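Local coordinates for Rab5 protein, putative (Plasmodium falciparum, PDB 3CLV) that is probably a Rab5-type member of the Ras-like small G proteins, and holds guanosine-5'-diphosphate in its nucleotide pocket, at residues 46-51 and 92-97; 149-154 and 196-201. All coordinates share one frame; numbering follows the deposited sequence.

Contact 1 of 2, residues 46-51 and 92-97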
ATOM      1  N   THR A  46      -8.555  -0.715  10.785  1.00 20.51           N
ATOM      2  CA  THR A  46      -9.007  -2.037  10.336  1.00 21.09           C
ATOM      3  C   THR A  46     -10.438  -2.321  10.810  1.00 21.95           C
ATOM      4  O   THR A  46     -10.938  -1.686  11.738  1.00 21.97           O
ATOM      5  CB  THR A  46      -8.028  -3.170  10.722  1.00 21.41           C
ATOM      6  OG1 THR A  46      -7.959  -3.293  12.151  1.00 21.75           O
ATOM      7  CG2 THR A  46      -6.634  -2.873  10.198  1.00 19.86           C
ATOM      8  N   TYR A  47     -11.104  -3.250  10.138  1.00 21.68           N
ATOM      9  CA  TYR A  47     -12.452  -3.616  10.500  1.00 22.19           C
ATOM     10  C   TYR A  47     -12.721  -5.006   9.976  1.00 22.74           C
ATOM     11  O   TYR A  47     -12.333  -5.345   8.849  1.00 21.93           O
ATOM     12  CB  TYR A  47     -13.467  -2.617   9.935  1.00 22.44           C
ATOM     13  CG  TYR A  47     -14.878  -2.904  10.378  1.00 22.13           C
ATOM     14  CD1 TYR A  47     -15.268  -2.667  11.704  1.00 23.07           C
ATOM     15  CD2 TYR A  47     -15.817  -3.431   9.489  1.00 20.17           C
ATOM     16  CE1 TYR A  47     -16.550  -2.925  12.127  1.00 23.96           C
ATOM     17  CE2 TYR A  47     -17.118  -3.696   9.904  1.00 21.97           C
ATOM     18  CZ  TYR A  47     -17.471  -3.440  11.231  1.00 23.64           C
ATOM     19  OH  TYR A  47     -18.739  -3.698  11.692  1.00 25.89           O
ATOM     20  N   VAL A  48     -13.375  -5.818  10.803  1.00 23.12           N
ATOM     21  CA  VAL A  48     -13.647  -7.195  10.434  1.00 23.94           C
ATOM     22  C   VAL A  48     -15.146  -7.401  10.283  1.00 24.72           C
ATOM     23  O   VAL A  48     -15.928  -7.002  11.142  1.00 24.92           O
ATOM     24  CB  VAL A  48     -13.086  -8.174  11.483  1.00 23.97           C
ATOM     25  CG1 VAL A  48     -13.393  -9.615  11.083  1.00 24.02           C
ATOM     26  CG2 VAL A  48     -11.589  -7.966  11.662  1.00 23.93           C
ATOM     27  N   VAL A  49     -15.544  -8.006   9.178  1.00 25.52           N
ATOM     28  CA  VAL A  49     -16.911  -8.466   9.001  1.00 26.54           C
ATOM     29  C   VAL A  49     -16.842  -9.985   9.010  1.00 28.43           C
ATOM     30  O   VAL A  49     -16.082 -10.583   8.244  1.00 28.22           O
ATOM     31  CB  VAL A  49     -17.532  -8.017   7.642  1.00 25.94           C
ATOM     32  CG1 VAL A  49     -18.919  -8.644   7.449  1.00 24.59           C
ATOM     33  CG2 VAL A  49     -17.626  -6.496   7.537  1.00 26.15           C
ATOM     34  N   ASN A  50     -17.611 -10.617   9.886  1.00 30.46           N
ATOM     35  CA  ASN A  50     -17.820 -12.056   9.736  1.00 33.13           C
ATOM     36  C   ASN A  50     -19.197 -12.289   9.128  1.00 33.77           C
ATOM     37  O   ASN A  50     -20.214 -11.890   9.703  1.00 33.88           O
ATOM     38  CB  ASN A  50     -17.633 -12.811  11.057  1.00 33.79           C
ATOM     39  CG  ASN A  50     -17.712 -14.326  10.878  1.00 35.94           C
ATOM     40  OD1 ASN A  50     -18.803 -14.893  10.833  1.00 37.37           O
ATOM     41  ND2 ASN A  50     -16.553 -14.980  10.770  1.00 36.43           N
ATOM     42  N   LEU A  51     -19.213 -12.916   7.953  1.00 34.99           N
ATOM     43  CA  LEU A  51     -20.425 -13.021   7.142  1.00 36.38           C
ATOM     44  C   LEU A  51     -21.486 -13.948   7.740  1.00 37.63           C
ATOM     45  O   LEU A  51     -22.680 -13.740   7.522  1.00 37.71           O
ATOM     46  CB  LEU A  51     -20.083 -13.426   5.704  1.00 36.34           C
ATOM     47  CG  LEU A  51     -19.518 -12.344   4.764  1.00 35.87           C
ATOM     48  CD1 LEU A  51     -19.274 -12.948   3.402  1.00 36.25           C
ATOM     49  CD2 LEU A  51     -20.443 -11.129   4.635  1.00 34.88           C
ATOM     50  N   ASN A  92     -14.573 -14.729   7.078  1.00 38.12           N
ATOM     51  CA  ASN A  92     -14.120 -13.747   8.043  1.00 35.75           C
ATOM     52  C   ASN A  92     -13.267 -12.731   7.291  1.00 33.05           C
ATOM     53  O   ASN A  92     -12.101 -12.988   6.981  1.00 32.55           O
ATOM     54  CB  ASN A  92     -13.329 -14.413   9.162  1.00 36.50           C
ATOM     55  CG  ASN A  92     -13.113 -13.493  10.348  1.00 38.04           C
ATOM     56  OD1 ASN A  92     -14.050 -13.189  11.101  1.00 38.91           O
ATOM     57  ND2 ASN A  92     -11.870 -13.058  10.535  1.00 39.73           N
ATOM     58  N   ILE A  93     -13.868 -11.588   6.981  1.00 29.74           N
ATOM     59  CA  ILE A  93     -13.247 -10.623   6.079  1.00 26.85           C
ATOM     60  C   ILE A  93     -12.754  -9.376   6.802  1.00 25.32           C
ATOM     61  O   ILE A  93     -13.541  -8.619   7.385  1.00 23.48           O
ATOM     62  CB  ILE A  93     -14.189 -10.285   4.900  1.00 27.16           C
ATOM     63  CG1 ILE A  93     -14.366 -11.544   4.043  1.00 27.97           C
ATOM     64  CG2 ILE A  93     -13.644  -9.109   4.064  1.00 25.90           C
ATOM     65  CD1 ILE A  93     -15.738 -11.698   3.475  1.00 28.57           C
ATOM     66  N   LYS A  94     -11.436  -9.192   6.766  1.00 23.04           N
ATOM     67  CA  LYS A  94     -10.781  -8.079   7.442  1.00 21.85           C
ATOM     68  C   LYS A  94     -10.403  -6.980   6.450  1.00 20.23           C
ATOM     69  O   LYS A  94      -9.715  -7.231   5.461  1.00 19.87           O
ATOM     70  CB  LYS A  94      -9.553  -8.583   8.182  1.00 22.01           C
ATOM     71  CG  LYS A  94      -8.732  -7.501   8.852  1.00 23.91           C
ATOM     72  CD  LYS A  94      -7.665  -8.164   9.692  1.00 26.11           C
ATOM     73  CE  LYS A  94      -6.637  -7.172  10.165  1.00 29.69           C
ATOM     74  NZ  LYS A  94      -5.742  -7.838  11.164  1.00 31.84           N
ATOM     75  N   PHE A  95     -10.893  -5.770   6.712  1.00 18.68           N
ATOM     76  CA  PHE A  95     -10.613  -4.608   5.874  1.00 18.23           C
ATOM     77  C   PHE A  95      -9.456  -3.809   6.447  1.00 18.09           C
ATOM     78  O   PHE A  95      -9.435  -3.562   7.649  1.00 18.08           O
ATOM     79  CB  PHE A  95     -11.861  -3.712   5.773  1.00 18.00           C
ATOM     80  CG  PHE A  95     -13.006  -4.366   5.055  1.00 18.30           C
ATOM     81  CD1 PHE A  95     -13.110  -4.285   3.663  1.00 18.37           C
ATOM     82  CD2 PHE A  95     -13.975  -5.079   5.764  1.00 18.62           C
ATOM     83  CE1 PHE A  95     -14.167  -4.897   2.981  1.00 18.91           C
ATOM     84  CE2 PHE A  95     -15.039  -5.704   5.099  1.00 19.67           C
ATOM     85  CZ  PHE A  95     -15.140  -5.608   3.693  1.00 18.48           C
ATOM     86  N   ASP A  96      -8.492  -3.441   5.596  1.00 17.11           N
ATOM     87  CA  ASP A  96      -7.447  -2.506   5.972  0.50 17.06           C
ATOM     88  C   ASP A  96      -7.780  -1.185   5.273  1.00 16.74           C
ATOM     89  O   ASP A  96      -7.507  -1.031   4.082  1.00 17.38           O
ATOM     90  CB  ASP A  96      -6.074  -3.065   5.560  0.50 16.77           C
ATOM     91  CG  ASP A  96      -4.941  -2.041   5.673  0.50 17.48           C
ATOM     92  OD1 ASP A  96      -5.069  -1.027   6.398  0.50 15.92           O
ATOM     93  OD2 ASP A  96      -3.899  -2.264   5.023  0.50 19.10           O
ATOM     94  N   ILE A  97      -8.385  -0.257   6.011  1.00 16.29           N
ATOM     95  CA  ILE A  97      -8.922   0.980   5.430  1.00 15.85           C
ATOM     96  C   ILE A  97      -7.926   2.120   5.454  1.00 15.10           C
ATOM     97  O   ILE A  97      -7.447   2.515   6.519  1.00 14.61           O
ATOM     98  CB  ILE A  97     -10.212   1.409   6.154  1.00 16.42           C
ATOM     99  CG1 ILE A  97     -11.187   0.222   6.190  1.00 18.24           C
ATOM    100  CG2 ILE A  97     -10.862   2.591   5.437  1.00 17.23           C
ATOM    101  CD1 ILE A  97     -12.163   0.258   7.381  1.00 20.41           C
TER

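Contact 2 of 2, residues 149-154 and 196-201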
ATOM      1  N   ILE A 149     -13.374  -3.599  -6.429  1.00 16.12           N
ATOM      2  CA  ILE A 149     -14.773  -3.593  -5.996  1.00 16.13           C
ATOM      3  C   ILE A 149     -15.060  -2.182  -5.486  1.00 15.50           C
ATOM      4  O   ILE A 149     -14.501  -1.752  -4.467  1.00 16.60           O
ATOM      5  CB  ILE A 149     -15.057  -4.664  -4.905  1.00 15.90           C
ATOM      6  CG1 ILE A 149     -14.740  -6.062  -5.443  1.00 15.96           C
ATOM      7  CG2 ILE A 149     -16.522  -4.576  -4.461  1.00 16.35           C
ATOM      8  CD1 ILE A 149     -14.615  -7.146  -4.347  1.00 16.33           C
ATOM      9  N   ILE A 150     -15.913  -1.458  -6.211  1.00 15.24           N
ATOM     10  CA  ILE A 150     -16.190  -0.045  -5.918  1.00 14.42           C
ATOM     11  C   ILE A 150     -17.595   0.104  -5.342  1.00 14.58           C
ATOM     12  O   ILE A 150     -18.572  -0.396  -5.915  1.00 15.23           O
ATOM     13  CB  ILE A 150     -16.050   0.857  -7.162  1.00 13.87           C
ATOM     14  CG1 ILE A 150     -14.639   0.747  -7.765  1.00 14.04           C
ATOM     15  CG2 ILE A 150     -16.397   2.315  -6.820  1.00 13.92           C
ATOM     16  CD1 ILE A 150     -14.581   1.255  -9.205  1.00 14.46           C
ATOM     17  N   ILE A 151     -17.667   0.787  -4.204  1.00 13.73           N
ATOM     18  CA  ILE A 151     -18.928   1.191  -3.605  1.00 14.05           C
ATOM     19  C   ILE A 151     -19.016   2.722  -3.547  1.00 14.41           C
ATOM     20  O   ILE A 151     -18.123   3.404  -3.005  1.00 14.47           O
ATOM     21  CB  ILE A 151     -19.197   0.491  -2.249  1.00 13.31           C
ATOM     22  CG1 ILE A 151     -20.596   0.838  -1.712  1.00 14.97           C
ATOM     23  CG2 ILE A 151     -18.058   0.759  -1.204  1.00 12.98           C
ATOM     24  CD1 ILE A 151     -21.144  -0.296  -0.791  1.00 16.78           C
ATOM     25  N   LEU A 152     -20.078   3.245  -4.155  1.00 14.20           N
ATOM     26  CA  LEU A 152     -20.318   4.676  -4.169  1.00 15.10           C
ATOM     27  C   LEU A 152     -21.200   4.956  -2.967  1.00 15.44           C
ATOM     28  O   LEU A 152     -22.236   4.305  -2.785  1.00 15.17           O
ATOM     29  CB  LEU A 152     -20.977   5.102  -5.483  1.00 15.11           C
ATOM     30  CG  LEU A 152     -21.387   6.565  -5.622  1.00 16.52           C
ATOM     31  CD1 LEU A 152     -20.130   7.459  -5.671  1.00 15.72           C
ATOM     32  CD2 LEU A 152     -22.220   6.746  -6.901  1.00 16.03           C
ATOM     33  N   VAL A 153     -20.769   5.893  -2.121  1.00 14.96           N
ATOM     34  CA  VAL A 153     -21.469   6.139  -0.851  1.00 14.94           C
ATOM     35  C   VAL A 153     -22.057   7.545  -0.849  1.00 15.18           C
ATOM     36  O   VAL A 153     -21.333   8.542  -1.003  1.00 15.83           O
ATOM     37  CB  VAL A 153     -20.557   5.924   0.406  1.00 14.22           C
ATOM     38  CG1 VAL A 153     -21.280   6.341   1.723  1.00 13.97           C
ATOM     39  CG2 VAL A 153     -20.073   4.483   0.499  1.00 14.29           C
ATOM     40  N   ALA A 154     -23.381   7.610  -0.693  1.00 16.05           N
ATOM     41  CA  ALA A 154     -24.096   8.875  -0.558  1.00 16.71           C
ATOM     42  C   ALA A 154     -24.227   9.180   0.927  1.00 17.47           C
ATOM     43  O   ALA A 154     -25.152   8.694   1.593  1.00 18.38           O
ATOM     44  CB  ALA A 154     -25.473   8.789  -1.226  1.00 17.15           C
ATOM     45  N   TYR A 196     -20.554  -4.584   4.920  1.00 18.14           N
ATOM     46  CA  TYR A 196     -21.302  -5.840   4.720  1.00 19.36           C
ATOM     47  C   TYR A 196     -21.394  -6.139   3.231  1.00 19.31           C
ATOM     48  O   TYR A 196     -21.126  -7.271   2.803  1.00 19.13           O
ATOM     49  CB  TYR A 196     -22.722  -5.775   5.313  1.00 20.84           C
ATOM     50  CG  TYR A 196     -22.787  -5.686   6.834  1.00 23.04           C
ATOM     51  CD1 TYR A 196     -21.670  -5.940   7.625  1.00 24.61           C
ATOM     52  CD2 TYR A 196     -23.985  -5.374   7.477  1.00 25.18           C
ATOM     53  CE1 TYR A 196     -21.734  -5.850   9.020  1.00 25.57           C
ATOM     54  CE2 TYR A 196     -24.058  -5.281   8.861  1.00 26.20           C
ATOM     55  CZ  TYR A 196     -22.931  -5.519   9.621  1.00 24.55           C
ATOM     56  OH  TYR A 196     -23.009  -5.442  10.998  1.00 26.88           O
ATOM     57  N   MET A 197     -21.765  -5.114   2.462  1.00 18.89           N
ATOM     58  CA  MET A 197     -21.906  -5.195   1.011  1.00 19.99           C
ATOM     59  C   MET A 197     -20.579  -5.539   0.334  1.00 19.47           C
ATOM     60  O   MET A 197     -20.525  -6.425  -0.543  1.00 19.41           O
ATOM     61  CB  MET A 197     -22.476  -3.884   0.456  1.00 19.52           C
ATOM     62  CG  MET A 197     -23.974  -3.630   0.804  1.00 20.70           C
ATOM     63  SD  MET A 197     -24.617  -2.103   0.067  1.00 22.22           S
ATOM     64  CE  MET A 197     -24.794  -2.580  -1.635  1.00 23.58           C
ATOM     65  N   LEU A 198     -19.510  -4.846   0.747  1.00 18.74           N
ATOM     66  CA  LEU A 198     -18.161  -5.135   0.256  1.00 18.21           C
ATOM     67  C   LEU A 198     -17.724  -6.555   0.566  1.00 18.36           C
ATOM     68  O   LEU A 198     -17.201  -7.245  -0.305  1.00 18.35           O
ATOM     69  CB  LEU A 198     -17.138  -4.156   0.844  1.00 17.75           C
ATOM     70  CG  LEU A 198     -17.162  -2.724   0.297  1.00 17.05           C
ATOM     71  CD1 LEU A 198     -16.133  -1.849   1.036  1.00 13.82           C
ATOM     72  CD2 LEU A 198     -16.895  -2.733  -1.216  1.00 12.29           C
ATOM     73  N   ALA A 199     -17.906  -6.975   1.816  1.00 18.54           N
ATOM     74  CA  ALA A 199     -17.532  -8.318   2.237  1.00 18.85           C
ATOM     75  C   ALA A 199     -18.302  -9.399   1.449  1.00 19.48           C
ATOM     76  O   ALA A 199     -17.702 -10.398   1.006  1.00 18.42           O
ATOM     77  CB  ALA A 199     -17.708  -8.483   3.756  1.00 18.67           C
ATOM     78  N   GLU A 200     -19.609  -9.198   1.266  1.00 19.81           N
ATOM     79  CA  GLU A 200     -20.420 -10.109   0.417  1.00 21.23           C
ATOM     80  C   GLU A 200     -19.822 -10.226  -0.997  1.00 20.54           C
ATOM     81  O   GLU A 200     -19.682 -11.314  -1.548  1.00 20.65           O
ATOM     82  CB  GLU A 200     -21.880  -9.630   0.338  1.00 21.11           C
ATOM     83  CG  GLU A 200     -22.643  -9.743   1.662  1.00 22.07           C
ATOM     84  CD  GLU A 200     -23.947  -8.943   1.698  0.50 22.61           C
ATOM     85  OE1 GLU A 200     -24.167  -8.051   0.847  0.50 24.43           O
ATOM     86  OE2 GLU A 200     -24.759  -9.201   2.609  0.50 25.90           O
ATOM     87  N   GLU A 201     -19.461  -9.081  -1.573  1.00 20.29           N
ATOM     88  CA  GLU A 201     -18.846  -9.038  -2.886  1.00 19.29           C
ATOM     89  C   GLU A 201     -17.443  -9.700  -2.929  1.00 19.36           C
ATOM     90  O   GLU A 201     -17.131 -10.409  -3.881  1.00 18.12           O
ATOM     91  CB  GLU A 201     -18.792  -7.589  -3.370  1.00 19.76           C
ATOM     92  CG  GLU A 201     -18.619  -7.452  -4.863  1.00 19.27           C
ATOM     93  CD  GLU A 201     -19.808  -7.973  -5.668  1.00 22.73           C
ATOM     94  OE1 GLU A 201     -20.967  -7.985  -5.174  1.00 21.92           O
ATOM     95  OE2 GLU A 201     -19.558  -8.357  -6.819  1.00 21.07           O
TER

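Contact 1 of 2, residues 46-51 and 92-97
Asn92 meets Asn50 side chain to side chain across the antiparallel strands. Asn50 ND2 gives an N-H to Asn92 OD1 at 3.1 Å, nearly straight at 170°. The donor sits on a lone pair in the carbonyl plane of Asn92, and OD1 in turn lies in the amide plane of Asn50. The two amide planes are still turned 48° apart. Val48 CG1 packs on the same amide, 3.6 Å from Asn92 OD1. Ile93 forms a hydrogen-bonded pair with Val49: its N bonds to Val49 O and its O accepts from Val49 N. On the buried face, Ile93 CD1 reaches Leu51 CD1 at 3.8 Å. Lys94 returns to the Asn92 face in a non-hydrogen-bonded pair with Val48. Its chain is fully extended, and only its base touches the valine, with CG 4.0 Å from Val48 CG2. Phe95 is locked to Tyr47 by two backbone bonds, N to Tyr47 O at 2.6 Å and O from Tyr47 N at 3.0 Å. With CG of Phe95 anti to the carbonyl carbon (chi1 -66°), the ring edge comes to Val49 CG2, 3.6 Å from Phe95 CE2. Phe195 of helix 191-206 stacks edge-to-face with Phe95. Asp96 pairs with Thr46 on the more open face; in the conformer described, OD2 bonds to Trp98 NE1 and OD1 forms a salt bridge with Arg115 of the second subunit. Ile97 turns its CD1 back to Tyr47 CB, at 4.1 Å. The pairing is the antiparallel hairpin at the edge of the Ras-like sheet, where strand 43-50 is outermost in the chain and strand 92-99 joins it to the parallel strands.

Contact 2 of 2, residues 149-154 and 196-201
Helix packing against the central sheet of the Ras-like alpha/beta fold brings 149-154 and 196-201 together. The strand is an inner one of that sheet, and the helix is part of 191-206, the last in the chain. The two axes run nearly antiparallel, at 159°, and come within 9.5 Å. Two isoleucines on one face of the strand make the contact. Ile149 CG2 points between two helix side chains, touching Leu198 CD2 at 3.8 Å and Glu201 CG at 3.6 Å. Glu201 takes part through its aliphatic CB and CG. Its chain bends at chi2 (66°), and its meeting with Ile149 uses methylenes rather than the carboxylate. Leu198 slides past Ile149 in the opposite direction and continues to Ile151. There its CD2 lies 3.7 Å from Ile151 CG2, which thus shares this methyl with Ile149 CG2. The other branch of Ile151 goes to Met197. CG1 is anti to the backbone N (chi1 -175°), and Ile151 CD1 at its end lies 4.0 Å from Met197 SD. The two side chains meet at about a right angle. Leu198 also touches Ile121, and Met197 touches Ile181, which ties this helix face to two neighbouring strands. No hydrogen bond crosses between the segments. Branched aliphatic carbons, a thioether and the methylenes of one glutamate do the work. The chemistry implies cohesion by apolar packing and close fit, buried at Ile151 and Leu198 and partly exposed at Ile149, Met197 and Glu201, with no polar group of either segment fixing one against the other.

How the contacts relate
Contacts 1 and 2 reach one sheet at different strands. Their centres are about 12 Å apart. The helix segment 196-201 of contact 2 also packs on the side chains of contact 1. Phe95 of contact 1 touches it with CE1 3.7 Å from Leu198 CB and with CZ 3.6 Å from Ala199 N. Ile93 CD1 comes within 3.4 Å of Ala199 O, and Leu51 CD1 also packs on that carbonyl. Thus Leu198 faces strand 92-99 as well as strand 149-155. Both segments of contact 1 precede those of contact 2 in the sequence. The side chain of Ile97 in contact 1 is about 11 Å from the bound GDP.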